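PDB 7BR2: lipolytic enzyme, G-D-S-L family from Bacteroides thetaiotaomicron, which metabolises the drug diltiazem as a gut-microbial serine esterase of the SGNH (GDSL) hydrolase family. Local coordinates for residues A[230-235]-A[247-252]; A[234-239]-A[303-308]. One frame throughout, in Å; residues are numbered along the deposited sequence.

Contact 1 of 2, residues A[230-235]-A[247-252]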
# COMPACT_ATOMS: atom_id res chain seq x y z
N ASP A 230 -3.44 12.05 14.01
CA ASP A 230 -4.88 11.84 13.99
C ASP A 230 -5.46 12.41 12.71
O ASP A 230 -4.99 13.42 12.19
CB ASP A 230 -5.52 12.56 15.18
CG ASP A 230 -5.45 11.75 16.46
OD1 ASP A 230 -5.20 10.54 16.40
OD2 ASP A 230 -5.63 12.35 17.54
N VAL A 231 -6.54 11.79 12.25
CA VAL A 231 -7.32 12.38 11.17
C VAL A 231 -7.83 13.75 11.59
O VAL A 231 -7.59 14.76 10.92
CB VAL A 231 -8.49 11.45 10.79
CG1 VAL A 231 -9.32 12.07 9.68
CG2 VAL A 231 -7.99 10.05 10.42
N ALA A 232 -8.49 13.80 12.73
CA ALA A 232 -8.91 15.04 13.38
C ALA A 232 -9.20 14.71 14.83
O ALA A 232 -9.46 13.56 15.19
CB ALA A 232 -10.13 15.66 12.69
N ASN A 233 -9.12 15.73 15.68
CA ASN A 233 -9.31 15.55 17.12
C ASN A 233 -10.11 16.76 17.60
O ASN A 233 -9.58 17.86 17.71
CB ASN A 233 -7.96 15.44 17.83
CG ASN A 233 -8.07 14.78 19.21
OD1 ASN A 233 -9.16 14.68 19.77
ND2 ASN A 233 -6.94 14.36 19.76
N MET A 234 -11.40 16.55 17.85
CA MET A 234 -12.25 17.64 18.30
C MET A 234 -12.83 17.31 19.67
O MET A 234 -13.22 16.17 19.95
CB MET A 234 -13.38 17.92 17.31
CG MET A 234 -14.42 16.83 17.26
SD MET A 234 -15.29 16.78 15.70
CE MET A 234 -14.60 15.28 15.02
N GLU A 235 -12.86 18.33 20.53
CA GLU A 235 -13.43 18.23 21.86
C GLU A 235 -14.34 19.43 22.06
O GLU A 235 -13.87 20.58 22.01
CB GLU A 235 -12.36 18.21 22.95
CG GLU A 235 -12.91 17.86 24.33
CD GLU A 235 -11.85 17.93 25.42
OE1 GLU A 235 -10.67 17.62 25.16
OE2 GLU A 235 -12.22 18.29 26.56
N GLU A 247 -8.24 20.06 16.43
CA GLU A 247 -7.00 19.69 15.75
C GLU A 247 -7.35 19.08 14.40
O GLU A 247 -8.16 18.14 14.32
CB GLU A 247 -6.21 18.70 16.61
CG GLU A 247 -5.68 19.32 17.90
CD GLU A 247 -5.16 18.30 18.90
OE1 GLU A 247 -4.70 18.72 19.98
OE2 GLU A 247 -5.28 17.08 18.65
N GLY A 248 -6.76 19.62 13.34
CA GLY A 248 -7.04 19.14 12.01
C GLY A 248 -8.44 19.43 11.54
O GLY A 248 -8.93 18.77 10.63
N CYS A 249 -9.11 20.41 12.14
CA CYS A 249 -10.47 20.74 11.74
C CYS A 249 -10.82 22.14 12.23
O CYS A 249 -10.05 22.80 12.94
CB CYS A 249 -11.47 19.72 12.26
SG CYS A 249 -11.47 19.56 14.07
N THR A 250 -11.99 22.60 11.80
CA THR A 250 -12.61 23.81 12.29
C THR A 250 -13.98 23.43 12.87
O THR A 250 -14.77 22.76 12.19
CB THR A 250 -12.74 24.84 11.16
OG1 THR A 250 -11.43 25.23 10.71
CG2 THR A 250 -13.47 26.09 11.66
N ILE A 251 -14.22 23.79 14.13
CA ILE A 251 -15.52 23.63 14.78
C ILE A 251 -16.20 24.99 14.85
O ILE A 251 -15.58 25.98 15.26
CB ILE A 251 -15.39 23.02 16.20
CG1 ILE A 251 -14.68 21.67 16.18
CG2 ILE A 251 -16.76 22.92 16.89
CD1 ILE A 251 -15.39 20.61 15.38
N SER A 252 -17.47 25.06 14.46
CA SER A 252 -18.17 26.33 14.54
C SER A 252 -19.67 26.07 14.70
O SER A 252 -20.12 24.92 14.69
CB SER A 252 -17.87 27.21 13.32
OG SER A 252 -18.38 26.65 12.13
O HOH W 1 -8.98 16.29 9.43
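Met234 lays its thioether against Ile251, the two side chains crossing at about a right angle. With CG between the backbone N and the carbonyl carbon (chi1 69°), the methionine chain runs on to set SD 3.8 Å from Ile251 CD1, and closer to the backbone CB of Met234 rests 4.1 Å from SG of Cys249. Beside this apolar patch the backbones join through one antiparallel hydrogen-bonded pair, in which Asn233 N donates to Glu247 O and Glu247 N to Asn233 O, each at 2.9 Å. On the face carrying these two residues their side chains run side by side, amide and carboxylate planes 87° apart, with Glu247 OE2 3.2 Å from Asn233 CB. Directly after the pair the chain turns at Gly248, whose positive phi suits glycine; a CB there would press on Val231 O. A water sits between Val231 O and Gly248 O, 2.8 Å from the latter. The example illustrates how a chain can leave one sheet for another: strand 242-247 closes a hairpin with 232-237, whereas 249-257 joins the antiparallel sheet through 260-267, whose Tyr265 touches Met234 and Cys249 and whose Phe263 touches Ile251.

Contact 2 of 2, residues A[234-239]-A[303-308]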
# COMPACT_ATOMS: atom_id res chain seq x y z
N MET A 234 -11.40 16.55 17.85
CA MET A 234 -12.25 17.64 18.30
C MET A 234 -12.83 17.31 19.67
O MET A 234 -13.22 16.17 19.95
CB MET A 234 -13.38 17.92 17.31
CG MET A 234 -14.42 16.83 17.26
SD MET A 234 -15.29 16.78 15.70
CE MET A 234 -14.60 15.28 15.02
N GLU A 235 -12.86 18.33 20.53
CA GLU A 235 -13.43 18.23 21.86
C GLU A 235 -14.34 19.43 22.06
O GLU A 235 -13.87 20.58 22.01
CB GLU A 235 -12.36 18.21 22.95
CG GLU A 235 -12.91 17.86 24.33
CD GLU A 235 -11.85 17.93 25.42
OE1 GLU A 235 -10.67 17.62 25.16
OE2 GLU A 235 -12.22 18.29 26.56
N ILE A 236 -15.62 19.16 22.29
CA ILE A 236 -16.65 20.16 22.54
C ILE A 236 -17.16 20.00 23.97
O ILE A 236 -17.61 18.91 24.36
CB ILE A 236 -17.81 20.05 21.53
CG1 ILE A 236 -17.36 20.45 20.12
CG2 ILE A 236 -19.02 20.84 22.02
CD1 ILE A 236 -16.79 19.33 19.29
N ASN A 237 -17.13 21.09 24.73
CA ASN A 237 -17.78 21.12 26.03
C ASN A 237 -19.21 21.61 25.86
O ASN A 237 -19.44 22.75 25.43
CB ASN A 237 -16.99 21.96 27.03
CG ASN A 237 -17.67 22.06 28.39
OD1 ASN A 237 -18.75 22.64 28.50
ND2 ASN A 237 -17.09 21.41 29.39
N ALA A 238 -20.18 20.77 26.22
CA ALA A 238 -21.57 21.09 25.96
C ALA A 238 -22.07 22.25 26.80
O ALA A 238 -22.87 23.06 26.32
CB ALA A 238 -22.45 19.85 26.19
N ASN A 239 -21.58 22.40 28.03
CA ASN A 239 -22.08 23.47 28.88
C ASN A 239 -21.48 24.83 28.54
O ASN A 239 -22.09 25.86 28.86
CB ASN A 239 -21.81 23.15 30.35
CG ASN A 239 -22.33 21.78 30.76
OD1 ASN A 239 -21.64 21.02 31.44
ND2 ASN A 239 -23.57 21.47 30.36
N GLU A 303 -10.30 9.56 13.95
CA GLU A 303 -11.05 10.80 13.76
C GLU A 303 -11.90 10.97 15.02
O GLU A 303 -13.07 10.58 15.07
CB GLU A 303 -11.91 10.74 12.48
CG GLU A 303 -12.62 12.04 12.14
CD GLU A 303 -13.59 11.91 10.96
OE1 GLU A 303 -13.84 10.78 10.48
OE2 GLU A 303 -14.10 12.96 10.51
N LEU A 304 -11.30 11.56 16.05
CA LEU A 304 -11.84 11.46 17.40
C LEU A 304 -12.87 12.56 17.66
O LEU A 304 -12.60 13.75 17.48
CB LEU A 304 -10.73 11.53 18.44
CG LEU A 304 -11.16 11.03 19.82
CD1 LEU A 304 -11.41 9.51 19.84
CD2 LEU A 304 -10.16 11.42 20.89
N LEU A 305 -14.06 12.15 18.10
CA LEU A 305 -15.08 13.09 18.55
C LEU A 305 -15.27 12.94 20.06
O LEU A 305 -15.70 11.88 20.54
CB LEU A 305 -16.40 12.88 17.81
CG LEU A 305 -17.59 13.62 18.43
CD1 LEU A 305 -17.40 15.13 18.37
CD2 LEU A 305 -18.89 13.22 17.73
N LYS A 306 -14.95 14.00 20.80
CA LYS A 306 -15.09 14.04 22.25
C LYS A 306 -16.03 15.17 22.61
O LYS A 306 -15.76 16.33 22.29
CB LYS A 306 -13.73 14.24 22.93
CG LYS A 306 -13.74 13.90 24.41
CD LYS A 306 -12.44 14.22 25.10
CE LYS A 306 -11.37 13.20 24.77
NZ LYS A 306 -10.02 13.78 24.98
N VAL A 307 -17.12 14.83 23.30
CA VAL A 307 -18.10 15.81 23.75
C VAL A 307 -18.21 15.61 25.26
O VAL A 307 -18.85 14.67 25.73
CB VAL A 307 -19.46 15.63 23.08
CG1 VAL A 307 -20.41 16.75 23.48
CG2 VAL A 307 -19.30 15.53 21.57
N THR A 308 -17.58 16.49 26.02
CA THR A 308 -17.68 16.45 27.48
C THR A 308 -18.73 17.47 27.86
O THR A 308 -18.52 18.67 27.65
CB THR A 308 -16.35 16.78 28.15
OG1 THR A 308 -16.05 18.15 27.89
CG2 THR A 308 -15.23 15.92 27.59
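The carboxylate of Glu235 turns one face to Lys306, whose CD stands almost squarely over it, 3.8 Å from Glu235 CD, while Thr308 CG2 approaches the same face obliquely on the OE2 side. The amide of Asn237 is likewise covered on one face, with Thr308 O 3.6 Å from Asn237 CG; its OD1 accepts from Lys240 N and, weakly, from Asn239 N, in the manner of an Asx turn. Both groups belong to a parallel strand pair, 232-237 beside 303-308, within a mixed sheet. Glu235 and Lys306, paired on one face of that sheet, both hold CG anti to the backbone N, which carries the two chains on side by side, and a bend at chi3 of the lysine (-76°) brings NZ above the carboxylate rather than to its rim, in a long salt bridge of 3.9 Å to Glu235 OE1. Putting an alanine in place of Glu235 would probably cost Lys306 this distant counter-charge and uncover its CD methylene, leaving the amine freer to turn. On the opposite face Leu305 CD1 meets Met234 CG at 3.6 Å and Ile236 CD1 at 4.3 Å, and Phe263 of strand 260-267 packs on Leu305 and Ile236. The backbone ladder starts with Met234 N to Leu304 O at 3.1 Å, continues through Met234 O with Lys306 N and Lys306 O with Ile236 N, includes a weak bond from Thr308 N to Ile236 O, and closes with Ala238 N bonded to Thr308 O at 3.0 Å, the donor 36° out of the carbonyl plane.

How the contacts relate
Contacts 1 and 2 show one strand serving two neighbours: 232-237 takes part in both, the segments share Met234 and Glu235, and the centres lie about 9 Å apart. Met234 faces Ile251 in the first and Leu305 in the second, within the layer between the mixed and antiparallel sheets. The contacts also touch directly, through a probable hydrogen bond from Leu304 N to Ala232 O (2.8 Å) and by packing of Ile251 CG2 on Ile236 CG1 (4.1 Å). Their centres stand 26 and 32 Å from the centre of the chain, and neither includes a member of the probable catalytic triad, Ser28, Asp204 and His207.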